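STM4351 (Salmonella enterica, PDB 2Y7I) binds arginine with high specificity in the periplasm, as a member of the family 3 bacterial solute-binding proteins. Local coordinates at residues A[125-130]-A[156-161]. Numbering follows the deposited sequence.
With ARG (arginine), chain C; ACT (acetate ion), chain G.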
ATOM      1  N   ARG A 125      -7.431 -27.695  -2.781  1.00 16.04           N
ATOM      2  CA  ARG A 125      -6.428 -28.469  -2.056  1.00 17.46           C
ATOM      3  C   ARG A 125      -6.821 -28.623  -0.586  1.00 17.52           C
ATOM      4  O   ARG A 125      -6.763 -29.733  -0.037  1.00 18.12           O
ATOM      5  CB  ARG A 125      -5.033 -27.851  -2.201  1.00 18.22           C
ATOM      6  CG  ARG A 125      -3.912 -28.780  -1.745  1.00 22.12           C
ATOM      7  CD  ARG A 125      -2.524 -28.244  -2.122  1.00 26.17           C
ATOM      8  NE  ARG A 125      -2.067 -27.147  -1.260  1.00 27.01           N
ATOM      9  CZ  ARG A 125      -1.386 -27.307  -0.127  1.00 29.21           C
ATOM     10  NH1 ARG A 125      -1.090 -28.523   0.321  1.00 28.90           N
ATOM     11  NH2 ARG A 125      -1.002 -26.240   0.569  1.00 29.57           N
ATOM     12  N   TYR A 126      -7.246 -27.522   0.034  1.00 16.15           N
ATOM     13  CA  TYR A 126      -7.716 -27.568   1.418  1.00 16.62           C
ATOM     14  C   TYR A 126      -8.832 -28.588   1.629  1.00 17.03           C
ATOM     15  O   TYR A 126      -8.725 -29.424   2.533  1.00 17.54           O
ATOM     16  CB  TYR A 126      -8.144 -26.187   1.967  1.00 15.68           C
ATOM     17  CG  TYR A 126      -8.765 -26.324   3.343  1.00 17.05           C
ATOM     18  CD1 TYR A 126      -7.972 -26.511   4.479  1.00 18.92           C
ATOM     19  CD2 TYR A 126     -10.145 -26.343   3.495  1.00 18.23           C
ATOM     20  CE1 TYR A 126      -8.545 -26.679   5.739  1.00 20.38           C
ATOM     21  CE2 TYR A 126     -10.726 -26.513   4.743  1.00 19.00           C
ATOM     22  CZ  TYR A 126      -9.923 -26.685   5.855  1.00 19.79           C
ATOM     23  OH  TYR A 126     -10.512 -26.856   7.081  1.00 21.65           O
ATOM     24  N   LEU A 127      -9.906 -28.506   0.833  1.00 16.66           N
ATOM     25  CA  LEU A 127     -11.039 -29.433   1.017  1.00 17.96           C
ATOM     26  C   LEU A 127     -10.650 -30.881   0.780  1.00 18.70           C
ATOM     27  O   LEU A 127     -11.085 -31.775   1.517  1.00 18.95           O
ATOM     28  CB  LEU A 127     -12.217 -29.093   0.113  1.00 17.53           C
ATOM     29  CG  LEU A 127     -13.422 -28.262   0.557  1.00 19.95           C
ATOM     30  CD1 LEU A 127     -14.677 -28.885  -0.083  1.00 20.32           C
ATOM     31  CD2 LEU A 127     -13.621 -28.130   2.073  1.00 20.37           C
ATOM     32  N   GLN A 128      -9.846 -31.111  -0.258  1.00 18.98           N
ATOM     33  CA  GLN A 128      -9.390 -32.469  -0.585  1.00 20.54           C
ATOM     34  C   GLN A 128      -8.560 -33.076   0.534  1.00 21.43           C
ATOM     35  O   GLN A 128      -8.665 -34.271   0.808  1.00 22.11           O
ATOM     36  CB  GLN A 128      -8.606 -32.486  -1.911  1.00 21.04           C
ATOM     37  CG  GLN A 128      -9.523 -32.443  -3.134  1.00 22.31           C
ATOM     38  CD  GLN A 128      -8.791 -32.271  -4.462  1.00 25.05           C
ATOM     39  OE1 GLN A 128      -9.424 -32.218  -5.524  1.00 26.11           O
ATOM     40  NE2 GLN A 128      -7.470 -32.163  -4.412  1.00 23.37           N
ATOM     41  N   ASP A 129      -7.735 -32.249   1.176  1.00 20.84           N
ATOM     42  CA  ASP A 129      -6.814 -32.734   2.201  1.00 22.03           C
ATOM     43  C   ASP A 129      -7.428 -32.807   3.577  1.00 22.22           C
ATOM     44  O   ASP A 129      -7.225 -33.793   4.292  1.00 23.47           O
ATOM     45  CB  ASP A 129      -5.582 -31.844   2.286  1.00 21.87           C
ATOM     46  CG  ASP A 129      -4.687 -31.970   1.083  1.00 22.71           C
ATOM     47  OD1 ASP A 129      -4.904 -32.883   0.263  1.00 22.85           O
ATOM     48  OD2 ASP A 129      -3.767 -31.141   0.956  1.00 23.35           O
ATOM     49  N   LYS A 130      -8.162 -31.756   3.944  1.00 20.89           N
ATOM     50  CA  LYS A 130      -8.546 -31.525   5.330  1.00 21.19           C
ATOM     51  C   LYS A 130     -10.032 -31.714   5.621  1.00 20.67           C
ATOM     52  O   LYS A 130     -10.436 -31.701   6.778  1.00 20.97           O
ATOM     53  CB  LYS A 130      -8.079 -30.134   5.788  1.00 20.86           C
ATOM     54  CG  LYS A 130      -6.557 -29.899   5.672  1.00 22.13           C
ATOM     55  CD  LYS A 130      -5.785 -30.898   6.500  1.00 26.17           C
ATOM     56  CE  LYS A 130      -4.316 -30.540   6.613  1.00 28.56           C
ATOM     57  NZ  LYS A 130      -3.631 -31.589   7.407  1.00 33.17           N
ATOM     58  N   GLY A 156     -23.043 -26.261  -1.030  1.00 16.02           N
ATOM     59  CA  GLY A 156     -22.234 -25.082  -0.759  1.00 14.92           C
ATOM     60  C   GLY A 156     -21.276 -24.757  -1.887  1.00 14.32           C
ATOM     61  O   GLY A 156     -21.099 -25.538  -2.818  1.00 14.44           O
ATOM     62  N   VAL A 157     -20.686 -23.573  -1.799  1.00 14.13           N
ATOM     63  CA  VAL A 157     -19.610 -23.145  -2.693  1.00 13.68           C
ATOM     64  C   VAL A 157     -18.548 -22.554  -1.775  1.00 13.34           C
ATOM     65  O   VAL A 157     -18.872 -21.787  -0.878  1.00 13.73           O
ATOM     66  CB  VAL A 157     -20.092 -22.133  -3.769  1.00 13.67           C
ATOM     67  CG1 VAL A 157     -18.881 -21.507  -4.514  1.00 13.88           C
ATOM     68  CG2 VAL A 157     -21.018 -22.825  -4.804  1.00 12.80           C
ATOM     69  N   PHE A 158     -17.295 -22.954  -1.986  1.00 13.26           N
ATOM     70  CA  PHE A 158     -16.180 -22.659  -1.075  1.00 13.42           C
ATOM     71  C   PHE A 158     -15.166 -21.794  -1.824  1.00 13.34           C
ATOM     72  O   PHE A 158     -14.692 -22.188  -2.892  1.00 12.64           O
ATOM     73  CB  PHE A 158     -15.574 -24.002  -0.635  1.00 13.11           C
ATOM     74  CG  PHE A 158     -14.424 -23.909   0.329  1.00 12.74           C
ATOM     75  CD1 PHE A 158     -14.524 -23.193   1.521  1.00 15.66           C
ATOM     76  CD2 PHE A 158     -13.257 -24.626   0.072  1.00 14.57           C
ATOM     77  CE1 PHE A 158     -13.450 -23.147   2.430  1.00 15.56           C
ATOM     78  CE2 PHE A 158     -12.175 -24.601   0.972  1.00 15.90           C
ATOM     79  CZ  PHE A 158     -12.273 -23.856   2.150  1.00 14.54           C
ATOM     80  N   GLY A 159     -14.879 -20.605  -1.284  1.00 13.55           N
ATOM     81  CA  GLY A 159     -13.970 -19.646  -1.925  1.00 14.74           C
ATOM     82  C   GLY A 159     -13.511 -18.512  -1.023  1.00 15.48           C
ATOM     83  O   GLY A 159     -13.722 -18.561   0.201  1.00 15.77           O
ATOM     84  N   ASP A 160     -12.885 -17.486  -1.614  1.00 15.79           N
ATOM     85  CA  ASP A 160     -12.391 -16.342  -0.827  1.00 16.59           C
ATOM     86  C   ASP A 160     -13.550 -15.519  -0.287  1.00 16.47           C
ATOM     87  O   ASP A 160     -14.558 -15.332  -0.967  1.00 16.07           O
ATOM     88  CB  ASP A 160     -11.415 -15.457  -1.635  1.00 17.47           C
ATOM     89  CG  ASP A 160     -10.040 -16.107  -1.804  1.00 18.53           C
ATOM     90  OD1 ASP A 160      -9.229 -16.062  -0.864  1.00 23.26           O
ATOM     91  OD2 ASP A 160      -9.764 -16.672  -2.872  1.00 19.46           O
ATOM     92  N   VAL A 161     -13.400 -15.036   0.945  1.00 16.39           N
ATOM     93  CA  VAL A 161     -14.470 -14.289   1.605  1.00 17.04           C
ATOM     94  C   VAL A 161     -14.955 -13.084   0.802  1.00 16.85           C
ATOM     95  O   VAL A 161     -16.158 -12.844   0.740  1.00 16.37           O
ATOM     96  CB  VAL A 161     -14.156 -13.947   3.111  1.00 18.03           C
ATOM     97  CG1 VAL A 161     -12.927 -13.045   3.253  1.00 18.80           C
ATOM     98  CG2 VAL A 161     -15.381 -13.361   3.798  1.00 19.17           C
TER
HETATM   99  N   ARG C1245      -7.263 -17.229  -3.891  1.00 13.25           N
HETATM  100  CA  ARG C1245      -7.567 -18.603  -4.398  1.00 13.72           C
HETATM  101  C   ARG C1245      -6.286 -19.264  -4.894  1.00 13.54           C
HETATM  102  O   ARG C1245      -6.322 -20.391  -5.382  1.00 12.77           O
HETATM  103  CB  ARG C1245      -8.616 -18.560  -5.529  1.00 13.75           C
HETATM  104  CG  ARG C1245      -8.245 -17.628  -6.696  1.00 14.85           C
HETATM  105  CD  ARG C1245      -9.230 -17.723  -7.859  1.00 15.37           C
HETATM  106  NE  ARG C1245      -9.031 -16.599  -8.778  1.00 12.96           N
HETATM  107  CZ  ARG C1245      -9.708 -16.402  -9.907  1.00 12.44           C
HETATM  108  NH1 ARG C1245     -10.654 -17.256 -10.304  1.00 12.54           N
HETATM  109  NH2 ARG C1245      -9.436 -15.346 -10.644  1.00 13.45           N
HETATM  110  OXT ARG C1245      -5.193 -18.668  -4.836  1.00 13.15           O
HETATM  111  C   ACT G1249      -1.804 -24.704  -3.957  1.00 25.58           C
HETATM  112  O   ACT G1249      -0.887 -24.312  -4.707  1.00 25.00           O
HETATM  113  OXT ACT G1249      -1.511 -24.818  -2.740  1.00 25.78           O
HETATM  114  CH3 ACT G1249      -3.174 -25.008  -4.486  1.00 25.35           C
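Phe158 reaches from strand 156-160 to helix 122-130 and meets two consecutive side chains there, Tyr126 and Leu127. Its CZ lies 3.5 Å from Tyr126 CD2; the two rings touch rim to rim, with planes at 43° and neither over the other's face. Leu127 brings its branch point instead, CG standing 3.7 Å from Phe158 CD2, while its CD2 methyl lies over one face of the phenyl ring. With CG anti to the backbone N (chi1 -179°), Phe158 extends far enough to bridge backbones whose nearest CA atoms, those of Leu127 and Phe158, are 8.8 Å apart. A flat, wholly apolar ring suits this place, since Val115 and Val97 also pack on it and the His123 ring meets it edge-to-face. Tyrosine suits its place because its hydroxyl, at the far end of the ring, is hydrogen-bonded to the side-chain amide of Gln131 while its ring carbons stay buried against Phe158. Two residues beyond Phe158, Asp160 OD2 accepts a 2.8 Å hydrogen bond from the bound arginine's N, and Tyr16 and His123 also bond to this oxygen. No hydrogen bond joins the two segments: helix and sheet of this lobe adhere through apolar packing, while the ligand is met at the strand's end by the Asp160 carboxylate, which suits the amino group of arginine.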